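Local coordinates for protein alpha-fucosidase GH29 (PDB 4PSR) that hydrolyses alpha-L-fucosides as a glycoside hydrolase of family GH29, probably releasing alpha-1,6-linked fucose from glycoprotein glycans, at residues E203-F208 and E246-E251; Y174-F179 and C242-Q247; I168-A173 and D209-M214. One frame throughout, in Å; residues are numbered along the deposited sequence.

Interaction 1. Residues E203-F208 and E246-E251; sequences EDQLWF and EQKRLE. With MAN (alpha-D-mannopyranose), chain D.
Two neighbouring outer helices of the TIM barrel, helix 200-218 and helix 246-263, meet here chiefly through Lys248, with Arg249 and Glu251, on one side and Asp204, Gln205, Trp207 and Phe208 on the other. The local axes run almost parallel, at 11° and 9.3 Å, as expected for successive helices of a beta/alpha barrel. Lys248 fills the groove between them. Its CG sits 3.6 Å from Asp204 O, and its CD rests on Phe208 CB at 4.0 Å. Bends at chi2 (-65°) and chi4 (-95°) turn the lysine chain along its own helix toward the next turn, where NZ forms a salt bridge with Glu251 OE1 at 3.0 Å, on the syn side of the carboxylate. Gln205 OE1 meets Lys248 CE at 3.1 Å, next to the ammonium, whose bonded partner is Glu251, while Gln205 NE2 bonds to Asp209. The carboxylate of Asp204 is engaged elsewhere, by Tyr176 OH and the backbone N of Asp245. At the outer side of helix 246-263, Glu246 OE2 accepts a hydrogen bond from O2 of a glycan mannose. Deeper in the groove, both aromatic rings present their edges to backbone carbonyls: Trp207 CZ3 approaches Lys248 O at 3.5 Å, close to the indole plane. Three residues on from Lys248, Glu251 O lies 3.5 Å from Phe208 CE1, near the plane of the phenyl ring.

Interaction 2. Residues Y174-F179 and C242-Q247; sequences YNYNGF and CAVDEQ. With MAN (alpha-D-mannopyranose), chain D.
Asn177, in the weakly bonded helical turn at about 175-179, which includes a wider pi-type turn, faces Cys242 and Ala243 in the loop leading from strand 222-225 to helix 246-263; the contact thus joins two successive beta-alpha loops of the TIM barrel. Followed outward, Asn177 CB comes first to Cys242 CA, at 4.1 Å. CG, placed beside the backbone N (chi1 -82°), brings the carboxamide against the peptide groups of Ala243. OD1 receives a weak bond from Ala243 N at 3.3 Å, although its N-H...O angle of 157° is fairly straight, and Arg200 is a further donor to it. ND2 returns a bond to Ala243 O at 3.0 Å, from above the carbonyl plane, and also reaches Ala173 O. With both ends of the amide engaged, its rotation is fixed. A water 2.8 Å from Cys242 N, whose proton it accepts, also lies within bonding distance of Asn177 O and OD1. Cys242 is itself tied to Cys235 by a disulfide, which further restrains this loop. Beside the amide, the Tyr176 ring has ND2 of Asn177 3.7 Å above one face, offset toward the rim. A chi1 of 63°, with CG between backbone N and carbonyl carbon, brings the hydroxyl end of Tyr176 to Val244; the two side chains cross at about a right angle. Val244 CG2 lies 3.5 Å from Tyr176 OH, the oxygen that also meets Asp204.

Interaction 3. Residues I168-A173 and D209-M214; sequences IAMHQA and DKHREM
Ile168 and Met214 lead the apolar contacts, Ile168 CG2 packing against Met214 SD at 3.7 Å as the two side chains slide past each other in opposite directions. Met170 and Met214 instead meet tip to tip, with SD of the former 4.0 Å from CE of the latter. Lys210 CD passes Gln172 CG at 4.0 Å. Met170 also runs alongside His211, its CB 3.7 Å from CE1 of the imidazole, while SD stands 5.4 Å from the ring centroid in an oblique sulfur-aromatic contact. This is the strand-to-helix layer of the TIM barrel: strand 165-170 packs beneath the next long barrel helix, 200-218, their local axes antiparallel at 168° and 10.9 Å apart. His171, pointing away from that helix, touches the bound fucose and bonds to Asp226. Among polar groups, Gln172 NE2 lies over the centre of one His211 face, 3.4 Å above it, with amide and ring planes 80° apart; a bond to Trp207 O helps hold that amide. His211 stacks on Phe252, and its buried ND1 has no polar partner in the model. A water accepts from Lys210 NZ and donates to Gln172 O, both at 2.9 Å, and the extended lysine chain carries NZ on to a salt bridge with Glu125.

Helix 200-218 serves two of the contacts: its 209-214 portion faces the barrel strand in interaction 3, whereas 203-208 lies against the next helix in interaction 1. Helix 246-263 is likewise used by both interactions 1 and 2, which share its first residues. Interactions 2 and 3 are buried; interaction 1 is only partly so and reaches the surface, where Glu246 meets a mannose of a glycan. Chemistry follows position: methionines and an imidazole face beneath the helix, a lysine chain and ring edges between helices, and amide-to-backbone bonds between loops. Direct joins make the three continuous: Asp204 with Tyr176, Trp207 with Gln172, and Val244 CG2 packed on Ala173 CB.

Interaction 1. Residues E203-F208 and E246-E251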
loop_
_atom_site.group_PDB
_atom_site.type_symbol
_atom_site.label_atom_id
_atom_site.label_comp_id
_atom_site.label_asym_id
_atom_site.label_seq_id
_atom_site.Cartn_x
_atom_site.Cartn_y
_atom_site.Cartn_z
ATOM N N GLU A 203 26.410 -12.078 2.656
ATOM C CA GLU A 203 25.063 -11.807 2.117
ATOM C C GLU A 203 24.411 -10.686 2.915
ATOM O O GLU A 203 23.762 -9.815 2.324
ATOM C CB GLU A 203 24.148 -13.047 2.147
ATOM C CG GLU A 203 24.572 -14.179 1.213
ATOM C CD GLU A 203 24.280 -13.972 -0.244
ATOM O OE1 GLU A 203 23.755 -12.882 -0.606
ATOM O OE2 GLU A 203 24.564 -14.894 -1.058
ATOM N N ASP A 204 24.536 -10.707 4.243
ATOM C CA ASP A 204 23.971 -9.652 5.080
ATOM C C ASP A 204 24.607 -8.301 4.735
ATOM O O ASP A 204 23.946 -7.266 4.647
ATOM C CB ASP A 204 24.119 -9.986 6.582
ATOM C CG ASP A 204 23.128 -11.047 7.060
ATOM O OD1 ASP A 204 21.943 -10.986 6.668
ATOM O OD2 ASP A 204 23.560 -11.939 7.843
ATOM N N GLN A 205 25.914 -8.298 4.537
ATOM C CA GLN A 205 26.595 -7.089 4.137
ATOM C C GLN A 205 26.117 -6.604 2.762
ATOM O O GLN A 205 25.937 -5.386 2.579
ATOM C CB GLN A 205 28.129 -7.309 4.133
ATOM C CG GLN A 205 28.921 -6.076 3.740
ATOM C CD GLN A 205 28.880 -5.008 4.827
ATOM O OE1 GLN A 205 29.260 -5.270 5.970
ATOM N NE2 GLN A 205 28.439 -3.805 4.487
ATOM N N LEU A 206 25.943 -7.520 1.825
ATOM C CA LEU A 206 25.486 -7.206 0.478
ATOM C C LEU A 206 24.065 -6.652 0.516
ATOM O O LEU A 206 23.736 -5.746 -0.284
ATOM C CB LEU A 206 25.602 -8.442 -0.424
ATOM C CG LEU A 206 25.189 -8.253 -1.880
ATOM C CD1 LEU A 206 26.091 -7.231 -2.576
ATOM C CD2 LEU A 206 25.244 -9.576 -2.630
ATOM N N TRP A 207 23.222 -7.123 1.429
ATOM C CA TRP A 207 21.853 -6.588 1.540
ATOM C C TRP A 207 21.903 -5.094 1.803
ATOM O O TRP A 207 21.210 -4.292 1.153
ATOM C CB TRP A 207 21.102 -7.314 2.662
ATOM C CG TRP A 207 19.700 -6.794 2.893
ATOM C CD1 TRP A 207 18.550 -7.228 2.296
ATOM C CD2 TRP A 207 19.324 -5.752 3.798
ATOM N NE1 TRP A 207 17.473 -6.488 2.765
ATOM C CE2 TRP A 207 17.917 -5.568 3.670
ATOM C CE3 TRP A 207 20.034 -4.937 4.684
ATOM C CZ2 TRP A 207 17.214 -4.632 4.437
ATOM C CZ3 TRP A 207 19.340 -3.999 5.431
ATOM C CH2 TRP A 207 17.932 -3.850 5.298
ATOM N N PHE A 208 22.738 -4.712 2.763
ATOM C CA PHE A 208 22.953 -3.318 3.103
ATOM C C PHE A 208 23.637 -2.541 1.974
ATOM O O PHE A 208 23.184 -1.444 1.602
ATOM C CB PHE A 208 23.777 -3.158 4.392
ATOM C CG PHE A 208 24.214 -1.750 4.636
ATOM C CD1 PHE A 208 23.386 -0.858 5.289
ATOM C CD2 PHE A 208 25.432 -1.292 4.183
ATOM C CE1 PHE A 208 23.772 0.464 5.490
ATOM C CE2 PHE A 208 25.806 0.017 4.385
ATOM C CZ PHE A 208 24.967 0.893 5.042
ATOM N N GLU A 246 20.335 -8.225 12.232
ATOM C CA GLU A 246 19.748 -7.082 12.877
ATOM C C GLU A 246 20.587 -5.818 12.765
ATOM O O GLU A 246 20.055 -4.739 12.523
ATOM C CB GLU A 246 19.464 -7.386 14.364
ATOM C CG GLU A 246 18.734 -6.275 15.082
ATOM C CD GLU A 246 18.749 -6.401 16.589
ATOM O OE1 GLU A 246 17.741 -6.022 17.198
ATOM O OE2 GLU A 246 19.769 -6.844 17.156
ATOM N N GLN A 247 21.899 -5.965 12.931
ATOM C CA GLN A 247 22.821 -4.848 12.836
ATOM C C GLN A 247 22.722 -4.186 11.454
ATOM O O GLN A 247 22.718 -2.962 11.331
ATOM C CB GLN A 247 24.259 -5.317 13.115
ATOM C CG GLN A 247 25.293 -4.231 13.033
ATOM C CD GLN A 247 26.626 -4.601 13.686
ATOM O OE1 GLN A 247 26.880 -5.760 14.020
ATOM N NE2 GLN A 247 27.483 -3.607 13.865
ATOM N N LYS A 248 22.636 -5.015 10.422
ATOM C CA LYS A 248 22.567 -4.522 9.046
ATOM C C LYS A 248 21.232 -3.811 8.779
ATOM O O LYS A 248 21.186 -2.774 8.087
ATOM C CB LYS A 248 22.848 -5.629 8.041
ATOM C CG LYS A 248 24.334 -6.117 8.075
ATOM C CD LYS A 248 25.244 -5.030 7.637
ATOM C CE LYS A 248 26.694 -5.389 7.744
ATOM N NZ LYS A 248 27.242 -4.900 9.009
ATOM N N ARG A 249 20.144 -4.336 9.331
ATOM C CA ARG A 249 18.862 -3.620 9.257
ATOM C C ARG A 249 18.931 -2.254 9.889
ATOM O O ARG A 249 18.494 -1.266 9.310
ATOM C CB ARG A 249 17.771 -4.470 9.896
ATOM C CG ARG A 249 17.349 -5.631 9.049
ATOM C CD ARG A 249 16.276 -6.443 9.713
ATOM N NE ARG A 249 16.763 -7.471 10.636
ATOM C CZ ARG A 249 16.307 -7.669 11.869
ATOM N NH1 ARG A 249 15.459 -6.852 12.458
ATOM N NH2 ARG A 249 16.771 -8.705 12.560
ATOM N N LEU A 250 19.530 -2.173 11.069
ATOM C CA LEU A 250 19.652 -0.921 11.778
ATOM C C LEU A 250 20.583 0.050 11.047
ATOM O O LEU A 250 20.337 1.258 11.049
ATOM C CB LEU A 250 20.161 -1.154 13.211
ATOM C CG LEU A 250 19.103 -1.729 14.141
ATOM C CD1 LEU A 250 19.772 -2.184 15.435
ATOM C CD2 LEU A 250 18.065 -0.659 14.435
ATOM N N GLU A 251 21.638 -0.478 10.420
ATOM C CA GLU A 251 22.558 0.378 9.674
ATOM C C GLU A 251 21.853 0.966 8.427
ATOM O O GLU A 251 22.067 2.121 8.080
ATOM C CB GLU A 251 23.811 -0.419 9.298
ATOM C CG GLU A 251 24.745 -0.618 10.507
ATOM C CD GLU A 251 25.835 -1.645 10.300
ATOM O OE1 GLU A 251 25.913 -2.256 9.228
ATOM O OE2 GLU A 251 26.628 -1.845 11.251
HETATM C C1 MAN D . 20.120 -10.752 16.837
HETATM C C2 MAN D . 21.524 -10.257 17.197
HETATM C C3 MAN D . 21.686 -10.288 18.727
HETATM C C4 MAN D . 20.556 -9.466 19.401
HETATM C C5 MAN D . 19.182 -10.033 18.949
HETATM C C6 MAN D . 17.968 -9.234 19.434
HETATM O O2 MAN D . 21.663 -8.908 16.797
HETATM O O3 MAN D . 22.966 -9.841 19.122
HETATM O O4 MAN D . 20.667 -9.551 20.813
HETATM O O5 MAN D . 19.115 -10.033 17.486
HETATM O O6 MAN D . 16.777 -9.813 18.849
#

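Interaction 2. Residues Y174-F179 and C242-Q247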
loop_
_atom_site.group_PDB
_atom_site.type_symbol
_atom_site.label_atom_id
_atom_site.label_comp_id
_atom_site.label_asym_id
_atom_site.label_seq_id
_atom_site.Cartn_x
_atom_site.Cartn_y
_atom_site.Cartn_z
ATOM N N TYR A 174 15.032 -12.167 0.535
ATOM C CA TYR A 174 14.662 -13.574 0.354
ATOM C C TYR A 174 15.609 -14.280 -0.616
ATOM O O TYR A 174 15.749 -15.515 -0.610
ATOM C CB TYR A 174 13.194 -13.700 -0.071
ATOM C CG TYR A 174 12.657 -15.097 -0.193
ATOM C CD1 TYR A 174 12.952 -16.080 0.753
ATOM C CD2 TYR A 174 11.780 -15.423 -1.210
ATOM C CE1 TYR A 174 12.437 -17.343 0.633
ATOM C CE2 TYR A 174 11.255 -16.701 -1.337
ATOM C CZ TYR A 174 11.570 -17.654 -0.398
ATOM O OH TYR A 174 11.022 -18.917 -0.568
ATOM N N ASN A 175 16.336 -13.489 -1.408
ATOM C CA ASN A 175 17.345 -14.027 -2.310
ATOM C C ASN A 175 18.281 -15.065 -1.671
ATOM O O ASN A 175 18.586 -16.077 -2.317
ATOM C CB ASN A 175 18.168 -12.859 -2.899
ATOM C CG ASN A 175 19.356 -13.323 -3.692
ATOM O OD1 ASN A 175 20.483 -13.312 -3.182
ATOM N ND2 ASN A 175 19.128 -13.772 -4.921
ATOM N N TYR A 176 18.718 -14.802 -0.449
ATOM C CA TYR A 176 19.642 -15.693 0.245
ATOM C C TYR A 176 19.001 -16.375 1.429
ATOM O O TYR A 176 19.722 -16.989 2.243
ATOM C CB TYR A 176 20.911 -14.954 0.668
ATOM C CG TYR A 176 20.777 -13.813 1.663
ATOM C CD1 TYR A 176 20.493 -12.505 1.231
ATOM C CD2 TYR A 176 21.034 -14.008 3.034
ATOM C CE1 TYR A 176 20.434 -11.471 2.119
ATOM C CE2 TYR A 176 20.948 -12.954 3.940
ATOM C CZ TYR A 176 20.679 -11.686 3.469
ATOM O OH TYR A 176 20.626 -10.620 4.340
ATOM N N ASN A 177 17.676 -16.263 1.550
ATOM C CA ASN A 177 16.912 -16.892 2.637
ATOM C C ASN A 177 15.955 -17.947 2.113
ATOM O O ASN A 177 15.013 -18.306 2.798
ATOM C CB ASN A 177 16.178 -15.844 3.499
ATOM C CG ASN A 177 17.073 -15.215 4.522
ATOM O OD1 ASN A 177 17.416 -15.859 5.530
ATOM N ND2 ASN A 177 17.453 -13.973 4.320
ATOM N N GLY A 178 16.194 -18.457 0.910
ATOM C CA GLY A 178 15.477 -19.602 0.400
ATOM C C GLY A 178 14.967 -19.504 -1.019
ATOM O O GLY A 178 14.675 -20.523 -1.621
ATOM N N PHE A 179 14.868 -18.305 -1.587
ATOM C CA PHE A 179 14.293 -18.199 -2.933
ATOM C C PHE A 179 14.911 -19.175 -3.918
ATOM O O PHE A 179 14.204 -19.831 -4.672
ATOM C CB PHE A 179 14.480 -16.772 -3.453
ATOM C CG PHE A 179 13.769 -16.473 -4.764
ATOM C CD1 PHE A 179 12.393 -16.354 -4.825
ATOM C CD2 PHE A 179 14.505 -16.256 -5.918
ATOM C CE1 PHE A 179 11.742 -16.035 -6.013
ATOM C CE2 PHE A 179 13.857 -15.929 -7.107
ATOM C CZ PHE A 179 12.489 -15.829 -7.145
ATOM N N CYS A 242 15.168 -16.817 7.885
ATOM C CA CYS A 242 14.199 -16.003 7.130
ATOM C C CYS A 242 14.331 -14.562 7.609
ATOM O O CYS A 242 13.354 -13.898 7.986
ATOM C CB CYS A 242 12.763 -16.546 7.327
ATOM S SG CYS A 242 11.593 -16.092 6.024
ATOM N N ALA A 243 15.581 -14.094 7.625
ATOM C CA ALA A 243 15.928 -12.828 8.217
ATOM C C ALA A 243 17.200 -12.239 7.648
ATOM O O ALA A 243 18.026 -12.956 7.077
ATOM C CB ALA A 243 16.101 -12.995 9.769
ATOM N N VAL A 244 17.346 -10.943 7.880
ATOM C CA VAL A 244 18.574 -10.177 7.667
ATOM C C VAL A 244 19.182 -9.866 9.033
ATOM O O VAL A 244 18.484 -9.573 9.995
ATOM C CB VAL A 244 18.293 -8.842 6.885
ATOM C CG1 VAL A 244 19.551 -7.982 6.790
ATOM C CG2 VAL A 244 17.715 -9.133 5.507
ATOM N N ASP A 245 20.497 -9.954 9.126
ATOM C CA ASP A 245 21.159 -9.577 10.357
ATOM C C ASP A 245 20.636 -8.246 10.940
ATOM O O ASP A 245 20.519 -7.222 10.235
ATOM C CB ASP A 245 22.655 -9.489 10.098
ATOM C CG ASP A 245 23.411 -9.094 11.323
ATOM O OD1 ASP A 245 23.544 -9.963 12.211
ATOM O OD2 ASP A 245 23.822 -7.920 11.396
ATOM N N GLU A 246 20.335 -8.225 12.232
ATOM C CA GLU A 246 19.748 -7.082 12.877
ATOM C C GLU A 246 20.587 -5.818 12.765
ATOM O O GLU A 246 20.055 -4.739 12.523
ATOM C CB GLU A 246 19.464 -7.386 14.364
ATOM C CG GLU A 246 18.734 -6.275 15.082
ATOM C CD GLU A 246 18.749 -6.401 16.589
ATOM O OE1 GLU A 246 17.741 -6.022 17.198
ATOM O OE2 GLU A 246 19.769 -6.844 17.156
ATOM N N GLN A 247 21.899 -5.965 12.931
ATOM C CA GLN A 247 22.821 -4.848 12.836
ATOM C C GLN A 247 22.722 -4.186 11.454
ATOM O O GLN A 247 22.718 -2.962 11.331
ATOM C CB GLN A 247 24.259 -5.317 13.115
ATOM C CG GLN A 247 25.293 -4.231 13.033
ATOM C CD GLN A 247 26.626 -4.601 13.686
ATOM O OE1 GLN A 247 26.880 -5.760 14.020
ATOM N NE2 GLN A 247 27.483 -3.607 13.865
HETATM C C1 MAN D . 20.120 -10.752 16.837
HETATM C C2 MAN D . 21.524 -10.257 17.197
HETATM C C3 MAN D . 21.686 -10.288 18.727
HETATM C C4 MAN D . 20.556 -9.466 19.401
HETATM C C5 MAN D . 19.182 -10.033 18.949
HETATM C C6 MAN D . 17.968 -9.234 19.434
HETATM O O2 MAN D . 21.663 -8.908 16.797
HETATM O O3 MAN D . 22.966 -9.841 19.122
HETATM O O4 MAN D . 20.667 -9.551 20.813
HETATM O O5 MAN D . 19.115 -10.033 17.486
HETATM O O6 MAN D . 16.777 -9.813 18.849
HETATM O O HOH W 1 15.683 -18.538 5.717
#

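Interaction 3. Residues I168-A173 and D209-M214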
loop_
_atom_site.group_PDB
_atom_site.type_symbol
_atom_site.label_atom_id
_atom_site.label_comp_id
_atom_site.label_asym_id
_atom_site.label_seq_id
_atom_site.Cartn_x
_atom_site.Cartn_y
_atom_site.Cartn_z
ATOM N N ILE A 168 11.136 3.152 -4.772
ATOM C CA ILE A 168 11.971 2.044 -5.241
ATOM C C ILE A 168 11.635 0.815 -4.405
ATOM O O ILE A 168 11.677 0.896 -3.167
ATOM C CB ILE A 168 13.483 2.358 -5.124
ATOM C CG1 ILE A 168 13.876 3.559 -6.013
ATOM C CG2 ILE A 168 14.327 1.118 -5.451
ATOM C CD1 ILE A 168 13.876 3.287 -7.510
ATOM N N ALA A 169 11.299 -0.290 -5.058
ATOM C CA ALA A 169 11.026 -1.565 -4.370
ATOM C C ALA A 169 12.226 -2.483 -4.418
ATOM O O ALA A 169 12.871 -2.691 -5.464
ATOM C CB ALA A 169 9.778 -2.246 -4.950
ATOM N N MET A 170 12.522 -3.043 -3.239
ATOM C CA MET A 170 13.676 -3.891 -2.998
ATOM C C MET A 170 13.217 -5.172 -2.316
ATOM O O MET A 170 12.577 -5.109 -1.265
ATOM C CB MET A 170 14.672 -3.165 -2.115
ATOM C CG MET A 170 15.245 -1.897 -2.719
ATOM S SD MET A 170 16.385 -2.203 -4.082
ATOM C CE MET A 170 17.830 -2.745 -3.140
ATOM N N HIS A 171 13.533 -6.318 -2.911
ATOM C CA HIS A 171 13.087 -7.606 -2.385
ATOM C C HIS A 171 14.295 -8.562 -2.195
ATOM O O HIS A 171 14.179 -9.779 -2.362
ATOM C CB HIS A 171 12.026 -8.297 -3.293
ATOM C CG HIS A 171 10.991 -7.399 -3.930
ATOM N ND1 HIS A 171 9.646 -7.697 -3.902
ATOM C CD2 HIS A 171 11.107 -6.265 -4.673
ATOM C CE1 HIS A 171 8.976 -6.790 -4.605
ATOM N NE2 HIS A 171 9.841 -5.914 -5.084
ATOM N N GLN A 172 15.432 -7.996 -1.798
ATOM C CA GLN A 172 16.699 -8.718 -1.895
ATOM C C GLN A 172 17.053 -9.564 -0.673
ATOM O O GLN A 172 18.039 -10.293 -0.708
ATOM C CB GLN A 172 17.838 -7.792 -2.344
ATOM C CG GLN A 172 18.564 -6.968 -1.300
ATOM C CD GLN A 172 17.814 -5.775 -0.735
ATOM O OE1 GLN A 172 16.586 -5.680 -0.854
ATOM N NE2 GLN A 172 18.542 -4.851 -0.101
ATOM N N ALA A 173 16.224 -9.533 0.364
ATOM C CA ALA A 173 16.440 -10.420 1.521
ATOM C C ALA A 173 16.133 -11.867 1.220
ATOM O O ALA A 173 16.898 -12.768 1.635
ATOM C CB ALA A 173 15.625 -9.964 2.695
ATOM N N ASP A 209 24.692 -3.118 1.403
ATOM C CA ASP A 209 25.462 -2.409 0.377
ATOM C C ASP A 209 24.586 -2.124 -0.852
ATOM O O ASP A 209 24.717 -1.083 -1.493
ATOM C CB ASP A 209 26.692 -3.203 -0.055
ATOM C CG ASP A 209 27.784 -3.244 1.010
ATOM O OD1 ASP A 209 27.749 -2.430 1.942
ATOM O OD2 ASP A 209 28.692 -4.083 0.859
ATOM N N LYS A 210 23.697 -3.054 -1.202
ATOM C CA LYS A 210 22.762 -2.839 -2.306
ATOM C C LYS A 210 21.843 -1.648 -2.014
ATOM O O LYS A 210 21.650 -0.743 -2.864
ATOM C CB LYS A 210 21.954 -4.106 -2.576
ATOM C CG LYS A 210 22.707 -5.173 -3.342
ATOM C CD LYS A 210 21.960 -6.507 -3.319
ATOM C CE LYS A 210 22.552 -7.511 -4.292
ATOM N NZ LYS A 210 21.695 -8.729 -4.320
ATOM N N HIS A 211 21.223 -1.633 -0.831
ATOM C CA HIS A 211 20.405 -0.488 -0.441
ATOM C C HIS A 211 21.173 0.830 -0.480
ATOM O O HIS A 211 20.691 1.816 -1.025
ATOM C CB HIS A 211 19.893 -0.629 0.987
ATOM C CG HIS A 211 18.584 -1.322 1.140
ATOM N ND1 HIS A 211 17.508 -1.065 0.316
ATOM C CD2 HIS A 211 18.150 -2.202 2.074
ATOM C CE1 HIS A 211 16.465 -1.752 0.743
ATOM N NE2 HIS A 211 16.825 -2.451 1.812
ATOM N N ARG A 212 22.358 0.843 0.111
ATOM C CA ARG A 212 23.166 2.052 0.208
ATOM C C ARG A 212 23.519 2.616 -1.172
ATOM O O ARG A 212 23.395 3.820 -1.424
ATOM C CB ARG A 212 24.444 1.766 1.003
ATOM C CG ARG A 212 25.497 2.858 0.870
ATOM C CD ARG A 212 26.558 2.793 1.952
ATOM N NE ARG A 212 27.258 1.520 1.904
ATOM C CZ ARG A 212 28.325 1.214 2.628
ATOM N NH1 ARG A 212 28.873 0.016 2.502
ATOM N NH2 ARG A 212 28.834 2.091 3.480
ATOM N N GLU A 213 23.962 1.737 -2.056
ATOM C CA GLU A 213 24.397 2.124 -3.400
ATOM C C GLU A 213 23.188 2.638 -4.174
ATOM O O GLU A 213 23.236 3.698 -4.817
ATOM C CB GLU A 213 25.027 0.937 -4.114
ATOM C CG GLU A 213 25.689 1.264 -5.456
ATOM C CD GLU A 213 26.240 0.010 -6.071
ATOM O OE1 GLU A 213 25.413 -0.882 -6.365
ATOM O OE2 GLU A 213 27.491 -0.167 -6.153
ATOM N N MET A 214 22.073 1.905 -4.115
ATOM C CA MET A 214 20.877 2.306 -4.840
ATOM C C MET A 214 20.381 3.650 -4.330
ATOM O O MET A 214 20.014 4.536 -5.115
ATOM C CB MET A 214 19.770 1.226 -4.711
ATOM C CG MET A 214 18.390 1.633 -5.298
ATOM S SD MET A 214 17.416 2.694 -4.210
ATOM C CE MET A 214 17.044 1.535 -2.887
HETATM O O HOH W 2 20.627 -9.778 -1.831
#